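PDB 7NNA: klebicin C activity from Klebsiella pneumoniae, which probably acts as a bacteriocin whose long, predominantly helical Tol-binding domain engages the TolC efflux channel to gain entry into target cells. Local coordinates for residues 14-19 with 164-169; 24-29 with 157-162. One frame throughout, in Å; residues are numbered along the deposited sequence. Where two conformers were deposited one is given.

Interaction 1 of 2, residues 14-19 with 164-169; sequences LTRLQA and ADRIAA
A169 packs its methyl group between T15 and R16, a good example of how one alanine lets two helices come close. R16 bends over it: a turn at chi2 (-63°) brings the guanidinium across, with A169 CB lying over one face toward the rim, 3.7 Å from R16 NE. T15 OG1 rests 3.6 Å from A169 CA, and T15 CB also touches the A169 methyl group. One turn further along, D165 CB sits 3.7 Å from A19 CA, and the A19 methyl group leans on the D165 carbonyl.

No direct hydrogen bond joins the segments; water does the polar work. One molecule donates to both T15 O, at 2.7 Å, and D165 O, tying two helical carbonyls together. A second links T15 OG1 with A169 O, to which it donates.

Outside this shell, S22 OG lies within hydrogen-bonding reach of both D165 OD2 and Q18 O, so its one proton is probably shared or alternates between them; D165 OD2 also forms a salt bridge with K161. R16 and R166 run side by side, but each pairs with glutamate, R16 with E173 and R166 with E163 and E170, which probably eases their like charges.

The axes of the two segments approach to 8.2 Å at 161°, a close spacing like that of alanine-rich antiparallel coiled coils; here the first turns of helix 14-79 lie against helix 93-197.

Interaction 2 of 2, residues 24-29 with 157-162; sequences AIHATA and AAKAKA
H26 reaches across to lay its ring on K159, and following it outward shows how a flat side chain can use a neighbouring helix as its floor. Its CB meets the backbone first, 3.9 Å from A158 O, and also touches the methyl group of A162, CB to CB 4.1 Å. With CG anti to the backbone N (chi1 174°), the imidazole is carried over the opposing helix. There CG touches K159 CA, which lies under the middle of the ring, while CD2 approaches K159 N at 3.7 Å. Farther out on the same face, CE1 meets K159 CG, and at the tip NE2 comes within 3.6 Å of K159 CB. The result is a CH-pi contact, with K159 CA only 7° off the ring normal. Backbone and the start of the lysine chain thus support the ring together, whereas the extended remainder of K159 carries its ammonium group away from the contact.

Beside the histidine, A158 CB fits against the backbone of H26 and touches A29 CB at 4.0 Å, with I25 CG2 at the margin. No hydrogen bond crosses between the segments. They run antiparallel at 158°, with local axes 8.5 Å apart, a closeness that the small alanine side chains probably permit. This surface contact belongs to the antiparallel helical hairpin in which the N-terminal part of helix 14-79 packs on the later part of helix 93-197.

From its N terminus the chain enters helix 14-79, whose first turns supply one half of interaction 1 and, shortly afterwards, one half of interaction 2. It then runs on to the end of that helix, turns through the connection to helix 93-197 and comes back, giving 157-162 before 164-169. The order is therefore reversed on the return: interaction 2 closes the inner loop, of 127 intervening residues, and interaction 1 the outer, of 144. With centres about 13 Å apart, the two contacts lie in succession along a single antiparallel hairpin, tying the N-terminal part of helix 14-79 to the later part of helix 93-197.

Interaction 1 of 2, residues 14-19 with 164-169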
loop_
_atom_site.group_PDB
_atom_site.type_symbol
_atom_site.label_atom_id
_atom_site.label_comp_id
_atom_site.label_asym_id
_atom_site.label_seq_id
_atom_site.Cartn_x
_atom_site.Cartn_y
_atom_site.Cartn_z
ATOM N N LEU A 14 -10.737 -15.035 39.383
ATOM C CA LEU A 14 -11.318 -14.994 38.051
ATOM C C LEU A 14 -11.050 -13.625 37.376
ATOM O O LEU A 14 -10.753 -13.587 36.174
ATOM C CB LEU A 14 -12.833 -15.317 38.114
ATOM C CG LEU A 14 -13.575 -15.179 36.781
ATOM C CD1 LEU A 14 -13.029 -16.178 35.727
ATOM C CD2 LEU A 14 -15.096 -15.338 36.964
ATOM N N THR A 15 -11.085 -12.507 38.162
ATOM C CA THR A 15 -10.826 -11.194 37.545
ATOM C C THR A 15 -9.406 -11.102 37.066
ATOM O O THR A 15 -9.164 -10.504 35.995
ATOM C CB THR A 15 -11.160 -10.026 38.469
ATOM O OG1 THR A 15 -10.516 -10.268 39.725
ATOM C CG2 THR A 15 -12.642 -9.858 38.691
ATOM N N ARG A 16 -8.439 -11.692 37.814
ATOM C CA ARG A 16 -7.046 -11.642 37.311
ATOM C C ARG A 16 -6.911 -12.507 36.080
ATOM O O ARG A 16 -6.168 -12.128 35.158
ATOM C CB ARG A 16 -6.018 -12.116 38.352
ATOM C CG ARG A 16 -5.509 -11.039 39.269
ATOM C CD ARG A 16 -4.741 -9.900 38.598
ATOM N NE ARG A 16 -4.625 -8.852 39.615
ATOM C CZ ARG A 16 -4.239 -7.604 39.413
ATOM N NH1 ARG A 16 -3.858 -7.210 38.216
ATOM N NH2 ARG A 16 -4.223 -6.742 40.416
ATOM N N LEU A 17 -7.551 -13.691 36.065
ATOM C CA LEU A 17 -7.480 -14.547 34.868
ATOM C C LEU A 17 -8.091 -13.883 33.649
ATOM O O LEU A 17 -7.553 -14.020 32.529
ATOM C CB LEU A 17 -8.069 -15.933 35.134
ATOM C CG LEU A 17 -7.252 -16.711 36.177
ATOM C CD1 LEU A 17 -8.006 -17.965 36.680
ATOM C CD2 LEU A 17 -5.900 -17.033 35.659
ATOM N N GLN A 18 -9.221 -13.147 33.832
ATOM C CA GLN A 18 -9.873 -12.389 32.758
ATOM C C GLN A 18 -8.951 -11.249 32.283
ATOM O O GLN A 18 -8.872 -10.997 31.093
ATOM C CB GLN A 18 -11.230 -11.803 33.233
ATOM C CG GLN A 18 -12.264 -12.880 33.561
ATOM C CD GLN A 18 -13.484 -12.840 32.654
ATOM O OE1 GLN A 18 -13.396 -13.107 31.464
ATOM N NE2 GLN A 18 -14.666 -12.529 33.205
ATOM N N ALA A 19 -8.251 -10.565 33.202
ATOM C CA ALA A 19 -7.299 -9.491 32.803
ATOM C C ALA A 19 -6.133 -10.126 31.998
ATOM O O ALA A 19 -5.675 -9.516 31.032
ATOM C CB ALA A 19 -6.742 -8.756 34.054
ATOM N N ALA A 164 -9.626 -1.982 31.389
ATOM C CA ALA A 164 -10.779 -2.091 32.258
ATOM C C ALA A 164 -10.700 -3.381 33.085
ATOM O O ALA A 164 -11.092 -3.367 34.260
ATOM C CB ALA A 164 -12.061 -2.041 31.438
ATOM N N ASP A 165 -10.252 -4.472 32.472
ATOM C CA ASP A 165 -10.125 -5.737 33.193
ATOM C C ASP A 165 -9.064 -5.676 34.248
ATOM O O ASP A 165 -9.267 -6.222 35.350
ATOM C CB ASP A 165 -9.873 -6.938 32.249
ATOM C CG ASP A 165 -11.062 -7.270 31.333
ATOM O OD1 ASP A 165 -12.140 -6.708 31.530
ATOM O OD2 ASP A 165 -10.876 -8.019 30.373
ATOM N N ARG A 166 -7.948 -5.026 33.953
ATOM C CA ARG A 166 -6.887 -4.883 34.971
ATOM C C ARG A 166 -7.406 -4.045 36.181
ATOM O O ARG A 166 -7.148 -4.399 37.348
ATOM C CB ARG A 166 -5.645 -4.208 34.369
ATOM C CG ARG A 166 -4.432 -4.307 35.270
ATOM C CD ARG A 166 -3.375 -3.341 34.823
ATOM N NE ARG A 166 -3.493 -2.146 35.630
ATOM C CZ ARG A 166 -4.017 -1.002 35.234
ATOM N NH1 ARG A 166 -4.403 -0.846 33.976
ATOM N NH2 ARG A 166 -4.114 0.020 36.084
ATOM N N ILE A 167 -8.110 -2.948 35.921
ATOM C CA ILE A 167 -8.628 -2.100 37.004
ATOM C C ILE A 167 -9.686 -2.883 37.794
ATOM O O ILE A 167 -9.723 -2.773 39.035
ATOM C CB ILE A 167 -9.137 -0.724 36.429
ATOM C CG1 ILE A 167 -7.974 0.153 36.012
ATOM C CG2 ILE A 167 -10.090 0.065 37.374
ATOM C CD1 ILE A 167 -8.409 1.270 35.052
ATOM N N ALA A 168 -10.504 -3.717 37.115
ATOM C CA ALA A 168 -11.520 -4.521 37.832
ATOM C C ALA A 168 -10.824 -5.525 38.743
ATOM O O ALA A 168 -11.254 -5.739 39.883
ATOM C CB ALA A 168 -12.402 -5.265 36.826
ATOM N N ALA A 169 -9.708 -6.126 38.268
ATOM C CA ALA A 169 -8.950 -7.060 39.095
ATOM C C ALA A 169 -8.382 -6.355 40.330
ATOM O O ALA A 169 -8.450 -6.889 41.484
ATOM C CB ALA A 169 -7.850 -7.725 38.250
HETATM O O HOH W 1 -10.802 -8.517 35.244
HETATM O O HOH W 2 -8.287 -9.932 41.654
#

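Interaction 2 of 2, residues 24-29 with 157-162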
loop_
_atom_site.group_PDB
_atom_site.type_symbol
_atom_site.label_atom_id
_atom_site.label_comp_id
_atom_site.label_asym_id
_atom_site.label_seq_id
_atom_site.Cartn_x
_atom_site.Cartn_y
_atom_site.Cartn_z
ATOM N N ALA A 24 -3.601 -10.531 26.645
ATOM C CA ALA A 24 -3.065 -11.355 25.533
ATOM C C ALA A 24 -3.749 -10.968 24.201
ATOM O O ALA A 24 -3.084 -10.902 23.178
ATOM C CB ALA A 24 -3.281 -12.830 25.798
ATOM N N ILE A 25 -5.012 -10.701 24.227
ATOM C CA ILE A 25 -5.738 -10.231 23.023
ATOM C C ILE A 25 -5.237 -8.843 22.595
ATOM O O ILE A 25 -5.097 -8.587 21.376
ATOM C CB ILE A 25 -7.259 -10.295 23.239
ATOM C CG1 ILE A 25 -7.735 -11.766 23.247
ATOM C CG2 ILE A 25 -8.052 -9.461 22.161
ATOM C CD1 ILE A 25 -9.072 -11.917 23.897
ATOM N N HIS A 26 -4.965 -7.961 23.525
ATOM C CA HIS A 26 -4.405 -6.617 23.156
ATOM C C HIS A 26 -2.979 -6.812 22.551
ATOM O O HIS A 26 -2.626 -6.147 21.552
ATOM C CB HIS A 26 -4.393 -5.710 24.396
ATOM C CG HIS A 26 -3.717 -4.378 24.209
ATOM N ND1 HIS A 26 -3.036 -3.785 25.239
ATOM C CD2 HIS A 26 -3.674 -3.558 23.126
ATOM C CE1 HIS A 26 -2.597 -2.621 24.755
ATOM N NE2 HIS A 26 -2.922 -2.482 23.465
ATOM N N ALA A 27 -2.163 -7.743 23.105
ATOM C CA ALA A 27 -0.838 -7.997 22.521
ATOM C C ALA A 27 -0.978 -8.443 21.038
ATOM O O ALA A 27 -0.234 -7.975 20.160
ATOM C CB ALA A 27 -0.093 -9.087 23.338
ATOM N N THR A 28 -1.969 -9.341 20.761
ATOM C CA THR A 28 -2.198 -9.746 19.372
ATOM C C THR A 28 -2.682 -8.591 18.505
ATOM O O THR A 28 -2.227 -8.465 17.378
ATOM C CB THR A 28 -3.226 -10.887 19.321
ATOM O OG1 THR A 28 -2.724 -11.950 20.139
ATOM C CG2 THR A 28 -3.447 -11.414 17.887
ATOM N N ALA A 29 -3.586 -7.717 19.009
ATOM C CA ALA A 29 -4.062 -6.558 18.238
ATOM C C ALA A 29 -2.928 -5.670 17.900
ATOM O O ALA A 29 -2.886 -5.144 16.767
ATOM C CB ALA A 29 -5.152 -5.778 19.031
ATOM N N ALA A 157 -9.997 -0.820 20.919
ATOM C CA ALA A 157 -11.035 -1.527 21.687
ATOM C C ALA A 157 -10.384 -2.544 22.631
ATOM O O ALA A 157 -10.824 -2.626 23.770
ATOM C CB ALA A 157 -12.043 -2.216 20.759
ATOM N N ALA A 158 -9.367 -3.284 22.188
ATOM C CA ALA A 158 -8.644 -4.307 22.974
ATOM C C ALA A 158 -7.867 -3.648 24.097
ATOM O O ALA A 158 -7.854 -4.188 25.224
ATOM C CB ALA A 158 -7.688 -5.122 22.078
ATOM N N LYS A 159 -7.196 -2.508 23.814
ATOM C CA LYS A 159 -6.493 -1.747 24.861
ATOM C C LYS A 159 -7.470 -1.301 25.969
ATOM O O LYS A 159 -7.190 -1.484 27.179
ATOM C CB LYS A 159 -5.827 -0.478 24.269
ATOM C CG LYS A 159 -4.921 0.208 25.299
ATOM C CD LYS A 159 -4.246 1.440 24.730
ATOM C CE LYS A 159 -3.399 2.118 25.802
ATOM N NZ LYS A 159 -2.818 3.379 25.290
ATOM N N ALA A 160 -8.609 -0.698 25.585
ATOM C CA ALA A 160 -9.600 -0.245 26.559
ATOM C C ALA A 160 -10.130 -1.420 27.394
ATOM O O ALA A 160 -10.309 -1.303 28.623
ATOM C CB ALA A 160 -10.752 0.470 25.839
ATOM N N LYS A 161 -10.372 -2.554 26.748
ATOM C CA LYS A 161 -10.863 -3.752 27.476
ATOM C C LYS A 161 -9.785 -4.315 28.429
ATOM O O LYS A 161 -10.087 -4.610 29.578
ATOM C CB LYS A 161 -11.309 -4.814 26.470
ATOM C CG LYS A 161 -11.951 -6.070 27.075
ATOM C CD LYS A 161 -13.122 -5.742 28.046
ATOM C CE LYS A 161 -13.950 -6.933 28.529
ATOM N NZ LYS A 161 -13.149 -8.179 28.753
ATOM N N ALA A 162 -8.534 -4.461 27.973
ATOM C CA ALA A 162 -7.436 -4.963 28.810
ATOM C C ALA A 162 -7.268 -4.036 30.045
ATOM O O ALA A 162 -7.152 -4.518 31.176
ATOM C CB ALA A 162 -6.131 -4.982 27.998
#